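Local coordinates for glutamate receptor IIB,Glutamate receptor IIB (Drosophila melanogaster, PDB 4WXJ), which probably serves as a subunit of a glutamate-gated ion channel at the fly neuromuscular junction, this chain being its ligand-binding domain with glutamate bound, at residues T110-Q115 / E223-I228; M114-S119 / L198-N203; Y48-E53 / V242-L247. One frame throughout, in Å; residues are numbered along the deposited sequence.

The chain is the two-lobed clamshell of an ionotropic glutamate receptor, and interactions 1 and 2 share strand 108-123, which passes between the lobes. Interaction 2 is the most buried: its strand pair and helix start hold E200, which grips the glutamate. Interaction 1, partly buried, flanks it, pairing the same strand with strand 214-230, and the two meet where the Y226 hydroxyl probably bonds E200 and T202. Interaction 3 lies away from the ligand, partly buried, and joins two helices mainly through aliphatic contact, with only a long salt bridge at its margin. It touches interaction 1 through I244 on T110 and L50 on I228. Backbone hydrogen bonds thus prevail in the sheet, and side-chain packing between the helices.

Interaction 1: residues T110-Q115 / E223-I228; sequences TVPFMQ and EKHYGI
The hydroxyl of T110 is held from two directions: OG1 accepts the backbone N of I228 at 3.1 Å and donates to the carbonyl O of its own neighbour V111 at 2.9 Å. With chi1 at 64°, OG1 sits between the backbone N and the carbonyl carbon, a rotation that serves both bonds. T110 N returns a bond to I228 O, in the carbonyl plane, so T110 clasps I228 through backbone and side chain together. The chain turns at V111 and again at F113; F113 N reaches Y226 O almost in line with the carbonyl, and from M114 the antiparallel pairing is regular, with Y226 N meeting M114 O at 2.8 Å and 163°. The F113 ring is turned back against the partner strand. Y226 CB lies over one face, 4.0 Å from the ring centroid and displaced toward the rim, a CH-pi contact, while I228 N comes up at the ring edge. M114 and Y226 form a hydrogen-bonded pair and run side by side on one face of the sheet, where SD approaches CD2 of Y226 at 3.8 Å in an oblique Met-aromatic contact. On the more exposed side of the sheet, that of H225 and Q115, P112 CG and H225 CB lie alongside at 3.7 Å. The phenol of Y226, a residue of the glutamate pocket, extends beyond this contact to hydrogen-bond with E200 and T202, so M114 packs against a ring that also lines the ligand site. These strands, 108-123 and 214-230, are the two crossings that link the lobes in this receptor family. Helix 237-250 covers T110 and F113 through I244, helix 42-54 reaches F113, M114 and I228, and helix 201-208 meets M114 and Y226.

Interaction 2: residues M114-S119 / L198-N203; sequences MQLGIS and LMETTN. With GLU (glutamic acid), chain C.
L116 CD1 lies directly over one face of the E200 carboxylate, 3.5 Å from CD, while the amino group of the bound glutamate comes from the oxygen end, somewhat off the plane on the side away from L116. The ligand N donates to OE1 at 2.9 Å and weakly to OE2 at 3.1 Å. The E200 chain is extended beyond CG, which carries the acid from the strand end to the ligand; T98 OG1 bonds OE2, and OE1 also has the Y226 hydroxyl. Strand 114-119 pairs antiparallel with strand 198-200: S119 N meets M199 O at 2.8 Å, and M199 N meets S119 O. E200 is the N-cap of helix 201-208, and the first helical residue, T201, grips G117 twice. Its N donates to G117 O at 2.8 Å from above the carbonyl plane, and its OG1, set by a chi1 of 51° between backbone N and carbonyl carbon, accepts G117 N at 3.0 Å and 162°. T202 CG2 touches M114 SD at 3.6 Å and also L116 CB. With a glutamine in place of E200, the ligand's ammonium would probably lose its countercharge and be held less firmly. R103, D96, T98, A149 and T150 also hydrogen-bond the glutamate. The buried acid, flanked by an apolar methyl yet bonded to two hydroxyls and a cationic amine, is thus likely to remain ionised, pairing its charge with the ligand's amino group.

Interaction 3: residues Y48-E53 / V242-L247; sequences YMLAQE and VGILRL
L50, I244 and L247 form the apolar centre of a crossed helix pair in the first lobe of the ligand-binding clamshell, where helices 42-54 and 237-250 meet at 110° with the axes of the short segments 9.6 Å apart. L50 crosses both partners: its CD2 is 3.9 Å from I244 CG1 and equally far from L247 CD1. The same methyl also presses on the peptide joining G243 to I244, 3.6 Å from G243 C. The glycine admits this approach, since a beta carbon there would sit tight against CD2. L247 CD1 touches M49 CB as well, and the M49 chain, bent at its last torsion (chi3 70°), brings CE near both L247 methyls. M49 also leans on L256 of helix 252-261, while on the buried side L50 and I244 meet I228 of strand 214-230. Toward the surface E53 lays CG against G243 CA, and its chain turns at chi2 (65°) toward R246. Their charged groups are nearly perpendicular, 85° between planes. E53 OE2 sits at the edge of the guanidinium, in its plane, 3.8 Å from R246 NE, a long salt bridge.

Interaction 1: residues T110-Q115 / E223-I228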
loop_
_atom_site.group_PDB
_atom_site.type_symbol
_atom_site.label_atom_id
_atom_site.label_comp_id
_atom_site.label_asym_id
_atom_site.label_seq_id
_atom_site.Cartn_x
_atom_site.Cartn_y
_atom_site.Cartn_z
ATOM N N THR A 110 -1.269 12.424 8.287
ATOM C CA THR A 110 -0.050 13.105 8.687
ATOM C C THR A 110 0.702 13.511 7.432
ATOM O O THR A 110 0.277 13.196 6.318
ATOM C CB THR A 110 0.855 12.211 9.556
ATOM O OG1 THR A 110 1.303 11.088 8.785
ATOM C CG2 THR A 110 0.106 11.717 10.783
ATOM N N VAL A 111 1.815 14.211 7.606
ATOM C CA VAL A 111 2.758 14.382 6.513
ATOM C C VAL A 111 3.189 12.990 6.071
ATOM O O VAL A 111 3.220 12.068 6.886
ATOM C CB VAL A 111 3.993 15.206 6.917
ATOM C CG1 VAL A 111 3.605 16.641 7.211
ATOM C CG2 VAL A 111 4.689 14.577 8.120
ATOM N N PRO A 112 3.519 12.822 4.783
ATOM C CA PRO A 112 3.905 11.469 4.366
ATOM C C PRO A 112 5.214 10.996 4.988
ATOM O O PRO A 112 6.082 11.822 5.274
ATOM C CB PRO A 112 4.056 11.598 2.847
ATOM C CG PRO A 112 3.302 12.830 2.474
ATOM C CD PRO A 112 3.441 13.751 3.644
ATOM N N PHE A 113 5.347 9.687 5.191
ATOM C CA PHE A 113 6.603 9.107 5.665
ATOM C C PHE A 113 7.322 8.352 4.549
ATOM O O PHE A 113 8.427 7.851 4.744
ATOM C CB PHE A 113 6.359 8.177 6.863
ATOM C CG PHE A 113 5.448 7.015 6.572
ATOM C CD1 PHE A 113 5.943 5.845 6.020
ATOM C CD2 PHE A 113 4.098 7.082 6.883
ATOM C CE1 PHE A 113 5.107 4.772 5.765
ATOM C CE2 PHE A 113 3.259 6.015 6.632
ATOM C CZ PHE A 113 3.763 4.858 6.072
ATOM N N MET A 114 6.696 8.284 3.378
ATOM C CA MET A 114 7.304 7.619 2.231
ATOM C C MET A 114 6.692 8.112 0.926
ATOM O O MET A 114 5.474 8.272 0.819
ATOM C CB MET A 114 7.144 6.101 2.349
ATOM C CG MET A 114 8.043 5.304 1.412
ATOM S SD MET A 114 7.947 3.516 1.671
ATOM C CE MET A 114 8.587 3.360 3.335
ATOM N N GLN A 115 7.550 8.366 -0.057
ATOM C CA GLN A 115 7.109 8.736 -1.395
ATOM C C GLN A 115 7.394 7.569 -2.329
ATOM O O GLN A 115 8.345 6.814 -2.121
ATOM C CB GLN A 115 7.804 10.015 -1.881
ATOM C CG GLN A 115 9.319 9.939 -1.915
ATOM C CD GLN A 115 9.958 11.226 -2.412
ATOM O OE1 GLN A 115 9.531 12.323 -2.054
ATOM N NE2 GLN A 115 10.985 11.096 -3.244
ATOM N N GLU A 223 2.983 10.079 -8.822
ATOM C CA GLU A 223 3.565 10.568 -7.575
ATOM C C GLU A 223 2.627 10.261 -6.415
ATOM O O GLU A 223 1.633 10.959 -6.216
ATOM C CB GLU A 223 3.826 12.076 -7.643
ATOM C CG GLU A 223 4.896 12.499 -8.634
ATOM C CD GLU A 223 5.100 14.006 -8.653
ATOM O OE1 GLU A 223 4.916 14.651 -7.597
ATOM O OE2 GLU A 223 5.435 14.548 -9.727
ATOM N N LYS A 224 2.947 9.219 -5.655
ATOM C CA LYS A 224 2.096 8.784 -4.553
ATOM C C LYS A 224 2.845 8.855 -3.224
ATOM O O LYS A 224 4.075 8.878 -3.195
ATOM C CB LYS A 224 1.582 7.365 -4.810
ATOM C CG LYS A 224 0.886 7.190 -6.158
ATOM C CD LYS A 224 -0.309 8.131 -6.332
ATOM C CE LYS A 224 -0.823 8.129 -7.767
ATOM N NZ LYS A 224 -1.727 9.285 -8.036
ATOM N N HIS A 225 2.086 8.892 -2.131
ATOM C CA HIS A 225 2.651 9.047 -0.795
ATOM C C HIS A 225 1.969 8.132 0.214
ATOM O O HIS A 225 0.751 7.950 0.166
ATOM C CB HIS A 225 2.518 10.496 -0.311
ATOM C CG HIS A 225 2.872 11.527 -1.342
ATOM N ND1 HIS A 225 4.163 11.933 -1.568
ATOM C CD2 HIS A 225 2.089 12.241 -2.186
ATOM C CE1 HIS A 225 4.170 12.852 -2.525
ATOM N NE2 HIS A 225 2.930 13.056 -2.911
ATOM N N TYR A 226 2.757 7.570 1.128
ATOM C CA TYR A 226 2.217 6.875 2.292
ATOM C C TYR A 226 2.131 7.837 3.466
ATOM O O TYR A 226 3.087 8.558 3.755
ATOM C CB TYR A 226 3.080 5.678 2.692
ATOM C CG TYR A 226 3.138 4.547 1.690
ATOM C CD1 TYR A 226 2.142 4.367 0.740
ATOM C CD2 TYR A 226 4.196 3.650 1.706
ATOM C CE1 TYR A 226 2.206 3.326 -0.169
ATOM C CE2 TYR A 226 4.267 2.611 0.806
ATOM C CZ TYR A 226 3.272 2.453 -0.130
ATOM O OH TYR A 226 3.347 1.412 -1.025
ATOM N N GLY A 227 0.990 7.829 4.147
ATOM C CA GLY A 227 0.787 8.665 5.315
ATOM C C GLY A 227 0.086 7.900 6.420
ATOM O O GLY A 227 -0.622 6.925 6.162
ATOM N N ILE A 228 0.297 8.335 7.656
ATOM C CA ILE A 228 -0.435 7.783 8.785
ATOM C C ILE A 228 -1.818 8.417 8.824
ATOM O O ILE A 228 -1.948 9.641 8.837
ATOM C CB ILE A 228 0.296 8.023 10.119
ATOM C CG1 ILE A 228 1.607 7.231 10.144
ATOM C CG2 ILE A 228 -0.601 7.627 11.297
ATOM C CD1 ILE A 228 2.434 7.415 11.408
#

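Interaction 2: residues M114-S119 / L198-N203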
loop_
_atom_site.group_PDB
_atom_site.type_symbol
_atom_site.label_atom_id
_atom_site.label_comp_id
_atom_site.label_asym_id
_atom_site.label_seq_id
_atom_site.Cartn_x
_atom_site.Cartn_y
_atom_site.Cartn_z
ATOM N N MET A 114 6.696 8.284 3.378
ATOM C CA MET A 114 7.304 7.619 2.231
ATOM C C MET A 114 6.692 8.112 0.926
ATOM O O MET A 114 5.474 8.272 0.819
ATOM C CB MET A 114 7.144 6.101 2.349
ATOM C CG MET A 114 8.043 5.304 1.412
ATOM S SD MET A 114 7.947 3.516 1.671
ATOM C CE MET A 114 8.587 3.360 3.335
ATOM N N GLN A 115 7.550 8.366 -0.057
ATOM C CA GLN A 115 7.109 8.736 -1.395
ATOM C C GLN A 115 7.394 7.569 -2.329
ATOM O O GLN A 115 8.345 6.814 -2.121
ATOM C CB GLN A 115 7.804 10.015 -1.881
ATOM C CG GLN A 115 9.319 9.939 -1.915
ATOM C CD GLN A 115 9.958 11.226 -2.412
ATOM O OE1 GLN A 115 9.531 12.323 -2.054
ATOM N NE2 GLN A 115 10.985 11.096 -3.244
ATOM N N LEU A 116 6.559 7.419 -3.351
ATOM C CA LEU A 116 6.620 6.257 -4.224
ATOM C C LEU A 116 5.965 6.548 -5.569
ATOM O O LEU A 116 5.503 7.662 -5.825
ATOM C CB LEU A 116 5.931 5.061 -3.556
ATOM C CG LEU A 116 4.518 5.348 -3.047
ATOM C CD1 LEU A 116 3.581 4.186 -3.335
ATOM C CD2 LEU A 116 4.543 5.655 -1.555
ATOM N N GLY A 117 5.929 5.530 -6.421
ATOM C CA GLY A 117 5.239 5.611 -7.690
ATOM C C GLY A 117 4.551 4.299 -8.002
ATOM O O GLY A 117 4.433 3.427 -7.139
ATOM N N ILE A 118 4.102 4.169 -9.244
ATOM C CA ILE A 118 3.445 2.963 -9.728
ATOM C C ILE A 118 4.259 2.381 -10.877
ATOM O O ILE A 118 4.873 3.119 -11.648
ATOM C CB ILE A 118 2.005 3.259 -10.200
ATOM C CG1 ILE A 118 1.155 3.775 -9.035
ATOM C CG2 ILE A 118 1.362 2.013 -10.808
ATOM C CD1 ILE A 118 -0.174 4.370 -9.465
ATOM N N SER A 119 4.270 1.058 -10.988
ATOM C CA SER A 119 4.934 0.410 -12.109
ATOM C C SER A 119 4.315 -0.957 -12.375
ATOM O O SER A 119 3.291 -1.313 -11.786
ATOM C CB SER A 119 6.435 0.282 -11.845
ATOM O OG SER A 119 7.140 0.026 -13.049
ATOM N N LEU A 198 -0.086 -4.365 -11.924
ATOM C CA LEU A 198 0.181 -2.951 -11.714
ATOM C C LEU A 198 0.151 -2.655 -10.220
ATOM O O LEU A 198 -0.857 -2.885 -9.548
ATOM C CB LEU A 198 -0.842 -2.102 -12.466
ATOM C CG LEU A 198 -0.647 -2.068 -13.982
ATOM C CD1 LEU A 198 -1.987 -2.093 -14.692
ATOM C CD2 LEU A 198 0.158 -0.846 -14.392
ATOM N N MET A 199 1.267 -2.154 -9.700
ATOM C CA MET A 199 1.430 -1.993 -8.262
ATOM C C MET A 199 2.387 -0.860 -7.934
ATOM O O MET A 199 3.030 -0.295 -8.816
ATOM C CB MET A 199 1.939 -3.296 -7.643
ATOM C CG MET A 199 3.323 -3.704 -8.121
ATOM S SD MET A 199 3.767 -5.394 -7.665
ATOM C CE MET A 199 3.637 -5.323 -5.879
ATOM N N GLU A 200 2.478 -0.541 -6.649
ATOM C CA GLU A 200 3.330 0.537 -6.184
ATOM C C GLU A 200 4.788 0.091 -6.146
ATOM O O GLU A 200 5.087 -1.063 -5.833
ATOM C CB GLU A 200 2.852 1.010 -4.812
ATOM C CG GLU A 200 1.494 1.700 -4.887
ATOM C CD GLU A 200 0.868 1.955 -3.529
ATOM O OE1 GLU A 200 1.276 1.304 -2.547
ATOM O OE2 GLU A 200 -0.039 2.810 -3.450
ATOM N N THR A 201 5.686 1.013 -6.482
ATOM C CA THR A 201 7.098 0.695 -6.680
ATOM C C THR A 201 7.761 0.142 -5.422
ATOM O O THR A 201 8.671 -0.686 -5.504
ATOM C CB THR A 201 7.874 1.934 -7.151
ATOM O OG1 THR A 201 7.606 3.031 -6.269
ATOM C CG2 THR A 201 7.453 2.309 -8.561
ATOM N N THR A 202 7.302 0.600 -4.264
ATOM C CA THR A 202 7.791 0.092 -2.990
ATOM C C THR A 202 7.561 -1.408 -2.882
ATOM O O THR A 202 8.496 -2.187 -2.682
ATOM C CB THR A 202 7.098 0.790 -1.809
ATOM O OG1 THR A 202 5.680 0.801 -2.026
ATOM C CG2 THR A 202 7.594 2.215 -1.677
ATOM N N ASN A 203 6.301 -1.804 -3.023
ATOM C CA ASN A 203 5.921 -3.205 -2.915
ATOM C C ASN A 203 6.517 -4.032 -4.043
ATOM O O ASN A 203 6.875 -5.192 -3.848
ATOM C CB ASN A 203 4.398 -3.338 -2.913
ATOM C CG ASN A 203 3.752 -2.594 -1.763
ATOM O OD1 ASN A 203 4.309 -2.525 -0.668
ATOM N ND2 ASN A 203 2.575 -2.026 -2.006
HETATM N N GLU C . -1.103 1.417 -0.945
HETATM C CA GLU C . -2.344 1.137 -1.718
HETATM C C GLU C . -3.562 1.679 -0.980
HETATM O O GLU C . -3.421 2.385 0.019
HETATM C CB GLU C . -2.489 -0.364 -1.961
HETATM C CG GLU C . -1.518 -0.932 -2.985
HETATM C CD GLU C . -1.954 -0.708 -4.427
HETATM O OE1 GLU C . -1.141 -0.977 -5.336
HETATM O OE2 GLU C . -3.104 -0.271 -4.660
HETATM O OXT GLU C . -4.709 1.432 -1.360
#

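Interaction 3: residues Y48-E53 / V242-L247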
loop_
_atom_site.group_PDB
_atom_site.type_symbol
_atom_site.label_atom_id
_atom_site.label_comp_id
_atom_site.label_asym_id
_atom_site.label_seq_id
_atom_site.Cartn_x
_atom_site.Cartn_y
_atom_site.Cartn_z
ATOM N N TYR A 48 6.910 2.336 16.921
ATOM C CA TYR A 48 7.794 2.302 18.084
ATOM C C TYR A 48 8.668 3.550 18.137
ATOM O O TYR A 48 8.823 4.166 19.191
ATOM C CB TYR A 48 8.682 1.054 18.064
ATOM C CG TYR A 48 8.089 -0.143 18.774
ATOM C CD1 TYR A 48 8.070 -0.211 20.161
ATOM C CD2 TYR A 48 7.560 -1.209 18.061
ATOM C CE1 TYR A 48 7.532 -1.303 20.816
ATOM C CE2 TYR A 48 7.021 -2.307 18.706
ATOM C CZ TYR A 48 7.010 -2.349 20.084
ATOM O OH TYR A 48 6.475 -3.439 20.730
ATOM N N MET A 49 9.241 3.912 16.993
ATOM C CA MET A 49 10.094 5.092 16.899
ATOM C C MET A 49 9.302 6.362 17.192
ATOM O O MET A 49 9.789 7.262 17.876
ATOM C CB MET A 49 10.733 5.177 15.510
ATOM C CG MET A 49 11.738 4.072 15.223
ATOM S SD MET A 49 11.997 3.784 13.460
ATOM C CE MET A 49 12.875 5.272 12.996
ATOM N N LEU A 50 8.081 6.429 16.669
ATOM C CA LEU A 50 7.217 7.583 16.888
ATOM C C LEU A 50 6.694 7.616 18.318
ATOM O O LEU A 50 6.513 8.688 18.896
ATOM C CB LEU A 50 6.043 7.570 15.907
ATOM C CG LEU A 50 6.357 7.971 14.466
ATOM C CD1 LEU A 50 5.169 7.678 13.560
ATOM C CD2 LEU A 50 6.729 9.442 14.389
ATOM N N ALA A 51 6.444 6.440 18.881
ATOM C CA ALA A 51 5.966 6.340 20.254
ATOM C C ALA A 51 7.011 6.895 21.212
ATOM O O ALA A 51 6.676 7.545 22.202
ATOM C CB ALA A 51 5.640 4.900 20.601
ATOM N N GLN A 52 8.277 6.639 20.905
ATOM C CA GLN A 52 9.377 7.125 21.726
ATOM C C GLN A 52 9.631 8.604 21.451
ATOM O O GLN A 52 10.019 9.356 22.343
ATOM C CB GLN A 52 10.647 6.315 21.459
ATOM C CG GLN A 52 11.655 6.365 22.594
ATOM C CD GLN A 52 13.084 6.478 22.105
ATOM O OE1 GLN A 52 13.456 5.889 21.089
ATOM N NE2 GLN A 52 13.895 7.244 22.826
ATOM N N GLU A 53 9.403 9.013 20.206
ATOM C CA GLU A 53 9.641 10.390 19.790
ATOM C C GLU A 53 8.520 11.315 20.258
ATOM O O GLU A 53 8.775 12.423 20.732
ATOM C CB GLU A 53 9.778 10.466 18.267
ATOM C CG GLU A 53 10.177 11.836 17.738
ATOM C CD GLU A 53 11.567 12.251 18.177
ATOM O OE1 GLU A 53 12.418 11.363 18.391
ATOM O OE2 GLU A 53 11.806 13.469 18.308
ATOM N N VAL A 242 5.308 16.097 13.150
ATOM C CA VAL A 242 6.595 16.651 13.558
ATOM C C VAL A 242 7.566 15.516 13.874
ATOM O O VAL A 242 8.761 15.611 13.594
ATOM C CB VAL A 242 6.450 17.583 14.782
ATOM C CG1 VAL A 242 7.816 17.988 15.327
ATOM C CG2 VAL A 242 5.652 18.826 14.409
ATOM N N GLY A 243 7.039 14.442 14.452
ATOM C CA GLY A 243 7.833 13.263 14.753
ATOM C C GLY A 243 8.367 12.582 13.506
ATOM O O GLY A 243 9.543 12.218 13.445
ATOM N N ILE A 244 7.501 12.405 12.513
ATOM C CA ILE A 244 7.895 11.803 11.242
ATOM C C ILE A 244 9.005 12.612 10.573
ATOM O O ILE A 244 9.967 12.051 10.049
ATOM C CB ILE A 244 6.687 11.690 10.285
ATOM C CG1 ILE A 244 5.706 10.635 10.800
ATOM C CG2 ILE A 244 7.137 11.323 8.874
ATOM C CD1 ILE A 244 4.345 10.674 10.125
ATOM N N LEU A 245 8.862 13.932 10.589
ATOM C CA LEU A 245 9.851 14.818 9.991
ATOM C C LEU A 245 11.179 14.795 10.750
ATOM O O LEU A 245 12.242 14.936 10.148
ATOM C CB LEU A 245 9.301 16.244 9.924
ATOM C CG LEU A 245 8.157 16.422 8.924
ATOM C CD1 LEU A 245 7.402 17.715 9.182
ATOM C CD2 LEU A 245 8.684 16.390 7.497
ATOM N N ARG A 246 11.124 14.615 12.068
ATOM C CA ARG A 246 12.345 14.482 12.861
ATOM C C ARG A 246 13.126 13.250 12.423
ATOM O O ARG A 246 14.318 13.330 12.121
ATOM C CB ARG A 246 12.023 14.391 14.354
ATOM C CG ARG A 246 13.251 14.244 15.250
ATOM C CD ARG A 246 14.021 15.550 15.350
ATOM N NE ARG A 246 13.686 16.271 16.574
ATOM C CZ ARG A 246 13.877 17.574 16.759
ATOM N NH1 ARG A 246 14.393 18.322 15.793
ATOM N NH2 ARG A 246 13.538 18.132 17.912
ATOM N N LEU A 247 12.443 12.109 12.396
ATOM C CA LEU A 247 13.056 10.849 11.997
ATOM C C LEU A 247 13.594 10.929 10.572
ATOM O O LEU A 247 14.640 10.360 10.261
ATOM C CB LEU A 247 12.045 9.706 12.115
ATOM C CG LEU A 247 11.468 9.467 13.515
ATOM C CD1 LEU A 247 10.351 8.433 13.469
ATOM C CD2 LEU A 247 12.556 9.035 14.486
#